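Local coordinates for protein major extracellular endoglucanase (Xanthomonas campestris pv. campestris, PDB 4TUF) that hydrolyses internal beta-1,4-glucosidic bonds of cellulose and related beta-glucans, this chain being its TIM-barrel catalytic domain of glycosyl hydrolase family 5, at residues Ala73-Tyr77 against Ser78-Asp82; Gly213-Leu216 against Gln217-Ala220; Tyr311-Asn315 against Pro316-Asp320; Gln90-Asp93 against Lys94-Glu98. All blocks are in the same frame, centred on the assembly; numbering follows the deposited sequence. Where two conformers were deposited one is given.

Interaction 1: Ala73-Tyr77 against Ser78-Asp82; sequences ASIDY and SRNAD. With 2HP (dihydrogenphosphate ion), chain E.
The chain reverses between D76 and R79, where R79 N donates to D76 O at 3.2 Å and closes a beta turn with Y77 and S78 at its corners. That carbonyl oxygen is gripped twice: N80 ND2 reaches D76 O at 3.0 Å, nearly straight (165°) and from the opposite face of the carbonyl plane. The carboxylate of D76, with CG anti to the backbone N (chi1 -173°), folds forward over the turn. OD1 takes the backbone N of S78 at 3.0 Å on its anti side, with a weak bond from S78 OG. OD2 is met from above the carboxylate plane by R79 NE at 3.1 Å in a salt bridge, the two flat groups standing almost perpendicular. I75 CG2 lies against N80 CB at 4.0 Å and over one face of the Y77 ring, toward its rim. N80 is fixed from outside as well, OD1 accepting from W42 N and ND2 giving a second bond to R40 O. D82 lies at the far end, OD2 3.3 Å from O2 of a dihydrogenphosphate ion. D76 thus heads an Asx turn superimposed on a beta turn, in the loop between strand 56-61 and helix 88-102 of the barrel.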
loop_
_atom_site.group_PDB
_atom_site.type_symbol
_atom_site.label_atom_id
_atom_site.label_comp_id
_atom_site.label_asym_id
_atom_site.label_seq_id
_atom_site.Cartn_x
_atom_site.Cartn_y
_atom_site.Cartn_z
ATOM N N ALA A 73 20.272 2.747 9.578
ATOM C CA ALA A 73 21.107 1.621 9.975
ATOM C C ALA A 73 21.116 0.563 8.881
ATOM O O ALA A 73 20.300 0.612 7.958
ATOM C CB ALA A 73 20.618 1.027 11.284
ATOM N N SER A 74 22.054 -0.378 8.996
ATOM C CA SER A 74 22.187 -1.531 8.096
ATOM C C SER A 74 22.632 -1.170 6.676
ATOM O O SER A 74 22.617 -2.021 5.788
ATOM C CB SER A 74 20.873 -2.323 8.027
ATOM O OG SER A 74 19.902 -1.658 7.229
ATOM N N ILE A 75 23.036 0.075 6.451
ATOM C CA ILE A 75 23.508 0.449 5.126
ATOM C C ILE A 75 24.977 0.093 4.949
ATOM O O ILE A 75 25.823 0.502 5.745
ATOM C CB ILE A 75 23.330 1.948 4.844
ATOM C CG1 ILE A 75 21.869 2.359 5.021
ATOM C CG2 ILE A 75 23.797 2.278 3.431
ATOM C CD1 ILE A 75 21.636 3.837 4.817
ATOM N N ASP A 76 25.261 -0.684 3.906
ATOM C CA ASP A 76 26.622 -0.951 3.450
ATOM C C ASP A 76 27.114 0.229 2.617
ATOM O O ASP A 76 26.762 0.356 1.445
ATOM C CB ASP A 76 26.657 -2.242 2.629
ATOM C CG ASP A 76 28.067 -2.681 2.259
ATOM O OD1 ASP A 76 28.989 -1.838 2.190
ATOM O OD2 ASP A 76 28.247 -3.895 2.024
ATOM N N TYR A 77 27.933 1.090 3.212
ATOM C CA TYR A 77 28.325 2.326 2.538
ATOM C C TYR A 77 29.411 2.112 1.480
ATOM O O TYR A 77 29.820 3.059 0.809
ATOM C CB TYR A 77 28.777 3.367 3.565
ATOM C CG TYR A 77 27.641 3.882 4.420
ATOM C CD1 TYR A 77 26.667 4.716 3.882
ATOM C CD2 TYR A 77 27.531 3.527 5.758
ATOM C CE1 TYR A 77 25.617 5.187 4.652
ATOM C CE2 TYR A 77 26.480 3.996 6.540
ATOM C CZ TYR A 77 25.528 4.825 5.980
ATOM O OH TYR A 77 24.486 5.296 6.745
ATOM N N SER A 78 29.868 0.872 1.322
ATOM C CA SER A 78 30.773 0.534 0.225
ATOM C C SER A 78 29.992 0.473 -1.080
ATOM O O SER A 78 30.497 0.848 -2.138
ATOM C CB SER A 78 31.476 -0.800 0.476
ATOM O OG SER A 78 32.027 -0.840 1.780
ATOM N N ARG A 79 28.752 -0.005 -0.987
ATOM C CA ARG A 79 27.869 -0.125 -2.138
ATOM C C ARG A 79 26.992 1.106 -2.289
ATOM O O ARG A 79 26.314 1.274 -3.301
ATOM C CB ARG A 79 26.976 -1.357 -2.009
ATOM C CG ARG A 79 27.679 -2.619 -1.572
ATOM C CD ARG A 79 26.649 -3.685 -1.263
ATOM N NE ARG A 79 27.243 -4.903 -0.726
ATOM C CZ ARG A 79 27.723 -5.885 -1.478
ATOM N NH1 ARG A 79 27.682 -5.779 -2.799
ATOM N NH2 ARG A 79 28.247 -6.966 -0.911
ATOM N N ASN A 80 26.989 1.952 -1.263
ATOM C CA ASN A 80 26.117 3.119 -1.237
ATOM C C ASN A 80 26.853 4.365 -0.752
ATOM O O ASN A 80 26.472 4.973 0.247
ATOM C CB ASN A 80 24.899 2.848 -0.349
ATOM C CG ASN A 80 24.056 1.693 -0.850
ATOM O OD1 ASN A 80 23.197 1.864 -1.718
ATOM N ND2 ASN A 80 24.293 0.506 -0.302
ATOM N N ALA A 81 27.902 4.744 -1.479
ATOM C CA ALA A 81 28.795 5.820 -1.060
ATOM C C ALA A 81 28.108 7.176 -0.988
ATOM O O ALA A 81 28.468 8.015 -0.170
ATOM C CB ALA A 81 29.985 5.897 -1.995
ATOM N N ASP A 82 27.119 7.394 -1.844
ATOM C CA ASP A 82 26.472 8.695 -1.898
ATOM C C ASP A 82 25.415 8.880 -0.802
ATOM O O ASP A 82 24.758 9.923 -0.744
ATOM C CB ASP A 82 25.847 8.915 -3.278
ATOM C CG ASP A 82 24.747 7.922 -3.585
ATOM O OD1 ASP A 82 24.719 6.846 -2.953
ATOM O OD2 ASP A 82 23.911 8.218 -4.465
HETATM P P 2HP E . 24.402 11.086 -6.528
HETATM O O1 2HP E . 24.713 12.259 -7.428
HETATM O O2 2HP E . 25.252 9.895 -6.915
HETATM O O3 2HP E . 24.696 11.470 -5.096
HETATM O O4 2HP E . 22.941 10.723 -6.670
#

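Interaction 2: Gly213-Leu216 against Gln217-Ala220; sequences GGNL and QPLA
A classic beta bulge, in which G214 and N215 both face I198, overlaps an Asx turn that N215 heads and Q217 N closes. A chi1 of -171° carries the N215 amide to the carbonyl side of its own residue, and its OD1 accepts the backbone N of Q217 at 3.1 Å. The Q217 side chain, extended beyond CG, slants back across N215 and brings NE2 to 2.6 Å from N215 OD1, which lies in the plane of the Q217 amide. The two donors approach from opposite faces of the N215 amide, each above its plane, while the two amide planes are inclined at 53°. Both amides are held at their other ends too, N215 ND2 by T199 O and S205 OG, and Q217 OE1 by T206 N, so their flips are defined in a buried setting. Beyond Q217 the chain bends again: L219 N donates to L216 O at 3.0 Å, and A220 N to Q217 O at 3.1 Å, giving two overlapping turns in a single helix-like coil. L216 and L219 both pack on L233 of strand 231-238. L216 further leans on F265 and Q217 on R263 and H264, so this loop between strands 192-195 and 231-238 lies against helix 257-266.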
loop_
_atom_site.group_PDB
_atom_site.type_symbol
_atom_site.label_atom_id
_atom_site.label_comp_id
_atom_site.label_asym_id
_atom_site.label_seq_id
_atom_site.Cartn_x
_atom_site.Cartn_y
_atom_site.Cartn_z
ATOM N N GLY A 213 -7.336 -4.075 7.115
ATOM C CA GLY A 213 -7.534 -3.102 6.056
ATOM C C GLY A 213 -8.223 -3.693 4.843
ATOM O O GLY A 213 -8.093 -3.175 3.734
ATOM N N GLY A 214 -8.969 -4.776 5.051
ATOM C CA GLY A 214 -9.540 -5.513 3.938
ATOM C C GLY A 214 -11.042 -5.397 3.729
ATOM O O GLY A 214 -11.552 -5.863 2.706
ATOM N N ASN A 215 -11.752 -4.787 4.680
ATOM C CA ASN A 215 -13.210 -4.700 4.602
ATOM C C ASN A 215 -13.700 -3.303 4.249
ATOM O O ASN A 215 -13.446 -2.347 4.978
ATOM C CB ASN A 215 -13.846 -5.135 5.924
ATOM C CG ASN A 215 -15.360 -5.280 5.832
ATOM O OD1 ASN A 215 -15.929 -5.355 4.743
ATOM N ND2 ASN A 215 -16.016 -5.326 6.982
ATOM N N LEU A 216 -14.424 -3.195 3.141
ATOM C CA LEU A 216 -14.965 -1.912 2.713
ATOM C C LEU A 216 -16.492 -1.860 2.793
ATOM O O LEU A 216 -17.102 -0.854 2.412
ATOM C CB LEU A 216 -14.515 -1.602 1.290
ATOM C CG LEU A 216 -13.093 -1.080 1.135
ATOM C CD1 LEU A 216 -12.767 -0.964 -0.336
ATOM C CD2 LEU A 216 -12.961 0.265 1.822
ATOM N N GLN A 217 -17.100 -2.935 3.290
ATOM C CA GLN A 217 -18.561 -3.050 3.341
ATOM C C GLN A 217 -19.299 -1.839 3.944
ATOM O O GLN A 217 -20.310 -1.415 3.385
ATOM C CB GLN A 217 -18.967 -4.311 4.111
ATOM C CG GLN A 217 -18.834 -5.608 3.339
ATOM C CD GLN A 217 -18.950 -6.817 4.246
ATOM O OE1 GLN A 217 -20.000 -7.452 4.324
ATOM N NE2 GLN A 217 -17.868 -7.131 4.952
ATOM N N PRO A 218 -18.810 -1.279 5.074
ATOM C CA PRO A 218 -19.579 -0.176 5.671
ATOM C C PRO A 218 -19.653 1.098 4.817
ATOM O O PRO A 218 -20.435 1.995 5.137
ATOM C CB PRO A 218 -18.827 0.102 6.978
ATOM C CG PRO A 218 -18.144 -1.170 7.303
ATOM C CD PRO A 218 -17.720 -1.713 5.968
ATOM N N LEU A 219 -18.867 1.171 3.748
ATOM C CA LEU A 219 -18.920 2.308 2.827
ATOM C C LEU A 219 -20.279 2.403 2.127
ATOM O O LEU A 219 -20.672 3.460 1.635
ATOM C CB LEU A 219 -17.795 2.198 1.794
ATOM C CG LEU A 219 -17.693 3.268 0.710
ATOM C CD1 LEU A 219 -17.548 4.650 1.336
ATOM C CD2 LEU A 219 -16.522 2.970 -0.209
ATOM N N ALA A 220 -21.001 1.292 2.085
ATOM C CA ALA A 220 -22.312 1.279 1.451
ATOM C C ALA A 220 -23.344 2.029 2.292
ATOM O O ALA A 220 -24.322 2.555 1.763
ATOM C CB ALA A 220 -22.761 -0.154 1.207
#

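Interaction 3: Tyr311-Asn315 against Pro316-Asp320; sequences YWSWN and PNSGD
W312 and S318 meet where the chain leaves strand 309-311 and bends sharply. The W312 indole, modelled in two conformers, is swung by its first torsion (chi1 -173°) past its own carbonyl carbon and extends toward the limb after the bend. In the conformer described, the CZ2-CH2 side of its six-membered ring does the touching: CZ2 is 4.3 Å from S318 CB, and CH2 is 4.1 Å from G319 O, both placed obliquely to the ring. The peptide bond between W312 and S313 is cis, a non-proline cis link recurring here in family 5 cellulases. S313, its OG lodged between backbone N and carbonyl carbon (chi1 62°), turns inward; that hydroxyl makes a weak bond to N315 O at 2.9 Å and rests 4.0 Å from S318 CB. Past P316 the bend is sharpened by an inverse gamma turn centred on N317, with a weak bond of 2.8 Å from S318 N to P316 O. N317 bends its side chain back, bringing OD1 to 3.3 Å from N315 CB. The polar ends find their stronger partners outside: N315 OD1 accepts from F25 N, and S318 OG pairs with T321 OG1. W312 lies about 4 Å from the side chain of E278, the probable nucleophile, and its ring also meets F25 and Y238. The two conformers are consistent with some freedom of the ring. No hydrogen bond runs from 311-315 to 316-320; they meet through van der Waals contacts, several of them carbon against oxygen.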
loop_
_atom_site.group_PDB
_atom_site.type_symbol
_atom_site.label_atom_id
_atom_site.label_comp_id
_atom_site.label_asym_id
_atom_site.label_seq_id
_atom_site.Cartn_x
_atom_site.Cartn_y
_atom_site.Cartn_z
ATOM N N TYR A 311 1.850 -4.948 -5.506
ATOM C CA TYR A 311 2.246 -6.257 -4.999
ATOM C C TYR A 311 3.034 -6.170 -3.692
ATOM O O TYR A 311 3.771 -5.214 -3.463
ATOM C CB TYR A 311 3.081 -6.998 -6.046
ATOM C CG TYR A 311 3.189 -8.477 -5.772
ATOM C CD1 TYR A 311 2.120 -9.328 -6.033
ATOM C CD2 TYR A 311 4.347 -9.025 -5.236
ATOM C CE1 TYR A 311 2.205 -10.684 -5.777
ATOM C CE2 TYR A 311 4.439 -10.383 -4.976
ATOM C CZ TYR A 311 3.364 -11.205 -5.250
ATOM O OH TYR A 311 3.447 -12.555 -4.998
ATOM N N TRP A 312 2.864 -7.166 -2.830
ATOM C CA TRP A 312 3.611 -7.281 -1.582
ATOM C C TRP A 312 4.512 -8.516 -1.628
ATOM O O TRP A 312 3.996 -9.634 -1.560
ATOM C CB TRP A 312 2.633 -7.378 -0.406
ATOM C CG TRP A 312 3.252 -7.337 0.956
ATOM C CD1 TRP A 312 4.146 -6.425 1.412
ATOM C CD2 TRP A 312 2.984 -8.221 2.057
ATOM N NE1 TRP A 312 4.477 -6.692 2.721
ATOM C CE2 TRP A 312 3.774 -7.788 3.140
ATOM C CE3 TRP A 312 2.172 -9.344 2.225
ATOM C CZ2 TRP A 312 3.768 -8.435 4.377
ATOM C CZ3 TRP A 312 2.159 -9.976 3.460
ATOM C CH2 TRP A 312 2.956 -9.526 4.514
ATOM N N SER A 313 5.831 -8.346 -1.730
ATOM C CA SER A 313 6.507 -7.053 -1.798
ATOM C C SER A 313 7.736 -7.150 -2.690
ATOM O O SER A 313 8.002 -8.192 -3.283
ATOM C CB SER A 313 6.937 -6.593 -0.411
ATOM O OG SER A 313 7.859 -7.518 0.139
ATOM N N TRP A 314 8.502 -6.070 -2.765
ATOM C CA TRP A 314 9.788 -6.111 -3.446
ATOM C C TRP A 314 10.772 -6.956 -2.645
ATOM O O TRP A 314 11.336 -7.921 -3.150
ATOM C CB TRP A 314 10.347 -4.701 -3.647
ATOM C CG TRP A 314 11.701 -4.673 -4.293
ATOM C CD1 TRP A 314 12.881 -4.300 -3.716
ATOM C CD2 TRP A 314 12.010 -5.038 -5.642
ATOM N NE1 TRP A 314 13.908 -4.408 -4.624
ATOM C CE2 TRP A 314 13.400 -4.860 -5.815
ATOM C CE3 TRP A 314 11.248 -5.503 -6.722
ATOM C CZ2 TRP A 314 14.042 -5.131 -7.023
ATOM C CZ3 TRP A 314 11.887 -5.769 -7.922
ATOM C CH2 TRP A 314 13.272 -5.585 -8.061
ATOM N N ASN A 315 10.936 -6.583 -1.388
ATOM C CA ASN A 315 11.871 -7.213 -0.477
ATOM C C ASN A 315 11.531 -8.657 -0.152
ATOM O O ASN A 315 10.378 -8.998 0.056
ATOM C CB ASN A 315 11.946 -6.416 0.828
ATOM C CG ASN A 315 11.724 -4.929 0.628
ATOM O OD1 ASN A 315 10.646 -4.497 0.242
ATOM N ND2 ASN A 315 12.749 -4.142 0.895
ATOM N N PRO A 316 12.558 -9.493 -0.085
ATOM C CA PRO A 316 12.427 -10.870 0.343
ATOM C C PRO A 316 12.061 -11.018 1.789
ATOM O O PRO A 316 11.361 -11.953 2.138
ATOM C CB PRO A 316 13.817 -11.421 0.125
ATOM C CG PRO A 316 14.680 -10.253 -0.012
ATOM C CD PRO A 316 13.844 -9.290 -0.733
ATOM N N ASN A 317 12.627 -10.164 2.629
ATOM C CA ASN A 317 12.529 -10.372 4.052
ATOM C C ASN A 317 11.236 -9.822 4.595
ATOM O O ASN A 317 11.219 -9.003 5.508
ATOM C CB ASN A 317 13.715 -9.729 4.765
ATOM C CG ASN A 317 13.747 -8.229 4.599
ATOM O OD1 ASN A 317 13.165 -7.690 3.668
ATOM N ND2 ASN A 317 14.428 -7.549 5.504
ATOM N N SER A 318 10.141 -10.324 4.048
ATOM C CA SER A 318 8.844 -10.063 4.607
ATOM C C SER A 318 8.392 -11.411 5.095
ATOM O O SER A 318 8.314 -12.359 4.320
ATOM C CB SER A 318 7.892 -9.523 3.545
ATOM O OG SER A 318 7.359 -10.561 2.747
ATOM N N GLY A 319 8.098 -11.509 6.382
ATOM C CA GLY A 319 7.696 -12.786 6.918
ATOM C C GLY A 319 6.395 -13.189 6.269
ATOM O O GLY A 319 5.464 -12.390 6.165
ATOM N N ASP A 320 6.328 -14.441 5.844
ATOM C CA ASP A 320 5.091 -15.033 5.370
ATOM C C ASP A 320 4.732 -14.800 3.910
ATOM O O ASP A 320 3.743 -15.353 3.451
ATOM C CB ASP A 320 3.917 -14.606 6.259
#

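Interaction 4: Gln90-Asp93 against Lys94-Glu98; sequences QILD and KVIAE. With 2HP (dihydrogenphosphate ion), chain E.
Torsions bring L92 and I96 together one helical turn apart: chi1 -178° turns L92 CG away from its backbone N, I96 sets CG1 opposite its carbonyl carbon (chi1 -75°), and the two CD1 methyls meet at 3.7 Å. On a neighbouring stripe, I91 CG2 rests 4.2 Å from V95 CG2. The backbone between these side chains is a regular alpha-helix, with V95 N bonded to I91 O at 2.9 Å and I96 N to L92 O at 3.0 Å, the latter almost straight. K94 N to Q90 O and A97 N to D93 O complete the series. The K94 side chain runs out beside D82, touching W42 of helix 42-51, to a dihydrogenphosphate ion, extended as far as CE and then bent at its last torsion. There K94 CE lies 3.3 Å and NZ 3.4 Å from O3 of the ion. The ammonium group probably contributes favourable charge there, in a pocket shared with D82 and K43. D93 is tied to the next helix: OD1 takes a hydrogen bond from Y143 OH and OD2 a salt bridge from R142, both on helix 129-143. Q90 turns its OE1 back to T87 N at the start of the helix. L92 and I96 face inward onto L59 of strand 56-61, whereas Q90 and A97 are exposed. This amphipathic pattern is that of an outer-layer TIM-barrel helix, here the connection of the beta-alpha-beta crossover from strand 56-61 to its parallel neighbour 105-110.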
loop_
_atom_site.group_PDB
_atom_site.type_symbol
_atom_site.label_atom_id
_atom_site.label_comp_id
_atom_site.label_asym_id
_atom_site.label_seq_id
_atom_site.Cartn_x
_atom_site.Cartn_y
_atom_site.Cartn_z
ATOM N N GLN A 90 16.972 12.682 4.622
ATOM C CA GLN A 90 17.680 13.034 3.399
ATOM C C GLN A 90 17.792 11.843 2.450
ATOM O O GLN A 90 17.919 12.021 1.242
ATOM C CB GLN A 90 19.063 13.588 3.729
ATOM C CG GLN A 90 19.014 14.919 4.456
ATOM C CD GLN A 90 20.347 15.303 5.060
ATOM O OE1 GLN A 90 21.226 14.460 5.242
ATOM N NE2 GLN A 90 20.506 16.582 5.377
ATOM N N ILE A 91 17.737 10.631 2.990
ATOM C CA ILE A 91 17.781 9.448 2.140
ATOM C C ILE A 91 16.408 9.240 1.499
ATOM O O ILE A 91 16.310 8.894 0.323
ATOM C CB ILE A 91 18.225 8.192 2.926
ATOM C CG1 ILE A 91 19.658 8.376 3.432
ATOM C CG2 ILE A 91 18.159 6.947 2.050
ATOM C CD1 ILE A 91 20.213 7.175 4.185
ATOM N N LEU A 92 15.351 9.478 2.269
ATOM C CA LEU A 92 13.997 9.448 1.728
ATOM C C LEU A 92 13.876 10.487 0.617
ATOM O O LEU A 92 13.379 10.189 -0.472
ATOM C CB LEU A 92 12.963 9.704 2.826
ATOM C CG LEU A 92 11.478 9.662 2.442
ATOM C CD1 LEU A 92 11.122 8.323 1.808
ATOM C CD2 LEU A 92 10.581 9.944 3.659
ATOM N N ASP A 93 14.352 11.700 0.894
ATOM C CA ASP A 93 14.360 12.766 -0.099
ATOM C C ASP A 93 15.022 12.299 -1.390
ATOM O O ASP A 93 14.483 12.487 -2.481
ATOM C CB ASP A 93 15.084 14.005 0.438
ATOM C CG ASP A 93 14.272 14.758 1.478
ATOM O OD1 ASP A 93 13.103 14.377 1.730
ATOM O OD2 ASP A 93 14.800 15.746 2.032
ATOM N N LYS A 94 16.183 11.668 -1.250
ATOM C CA LYS A 94 16.973 11.224 -2.392
ATOM C C LYS A 94 16.320 10.061 -3.153
ATOM O O LYS A 94 16.445 9.963 -4.374
ATOM C CB LYS A 94 18.372 10.824 -1.923
ATOM C CG LYS A 94 19.440 10.914 -2.988
ATOM C CD LYS A 94 20.821 10.740 -2.381
ATOM C CE LYS A 94 21.903 11.125 -3.373
ATOM N NZ LYS A 94 21.834 12.576 -3.703
ATOM N N VAL A 95 15.630 9.182 -2.430
ATOM C CA VAL A 95 14.977 8.036 -3.058
ATOM C C VAL A 95 13.747 8.461 -3.863
ATOM O O VAL A 95 13.554 8.023 -4.998
ATOM C CB VAL A 95 14.566 6.977 -2.012
ATOM C CG1 VAL A 95 13.669 5.926 -2.645
ATOM C CG2 VAL A 95 15.799 6.319 -1.412
ATOM N N ILE A 96 12.922 9.320 -3.274
ATOM C CA ILE A 96 11.747 9.846 -3.960
ATOM C C ILE A 96 12.162 10.643 -5.197
ATOM O O ILE A 96 11.499 10.589 -6.237
ATOM C CB ILE A 96 10.900 10.713 -3.007
ATOM C CG1 ILE A 96 10.137 9.807 -2.038
ATOM C CG2 ILE A 96 9.910 11.573 -3.772
ATOM C CD1 ILE A 96 9.676 10.504 -0.786
ATOM N N ALA A 97 13.282 11.352 -5.090
ATOM C CA ALA A 97 13.815 12.113 -6.214
ATOM C C ALA A 97 14.269 11.190 -7.345
ATOM O O ALA A 97 14.194 11.553 -8.521
ATOM C CB ALA A 97 14.969 13.007 -5.753
ATOM N N GLU A 98 14.740 9.998 -6.982
ATOM C CA GLU A 98 15.223 9.033 -7.968
ATOM C C GLU A 98 14.067 8.390 -8.723
ATOM O O GLU A 98 14.105 8.283 -9.950
ATOM C CB GLU A 98 16.076 7.952 -7.304
ATOM C CG GLU A 98 16.478 6.816 -8.240
ATOM C CD GLU A 98 17.414 7.263 -9.349
ATOM O OE1 GLU A 98 17.977 8.377 -9.253
ATOM O OE2 GLU A 98 17.592 6.491 -10.319
HETATM P P 2HP E . 24.402 11.086 -6.528
HETATM O O1 2HP E . 24.713 12.259 -7.428
HETATM O O2 2HP E . 25.252 9.895 -6.915
HETATM O O3 2HP E . 24.696 11.470 -5.096
HETATM O O4 2HP E . 22.941 10.723 -6.670
#

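From the N terminus, interaction 1 comes first, a reversal in the loop between strand 56-61 and helix 88-102, and interaction 4 follows on that helix. These two touch: I75 CD1 meets I91 CD1 at 3.7 Å, and D82 and K94 border the same phosphate ion, so the loop packs back on the helix it leads into. Interaction 2 lies across the barrel, its centre about 42 Å from that of interaction 1, in the loop before strand 231-238. Interaction 3 closes the series after strand 309-311, close to the catalytic centre. None nests within or crosses another; local turns and one helix succeed each other round a single barrel.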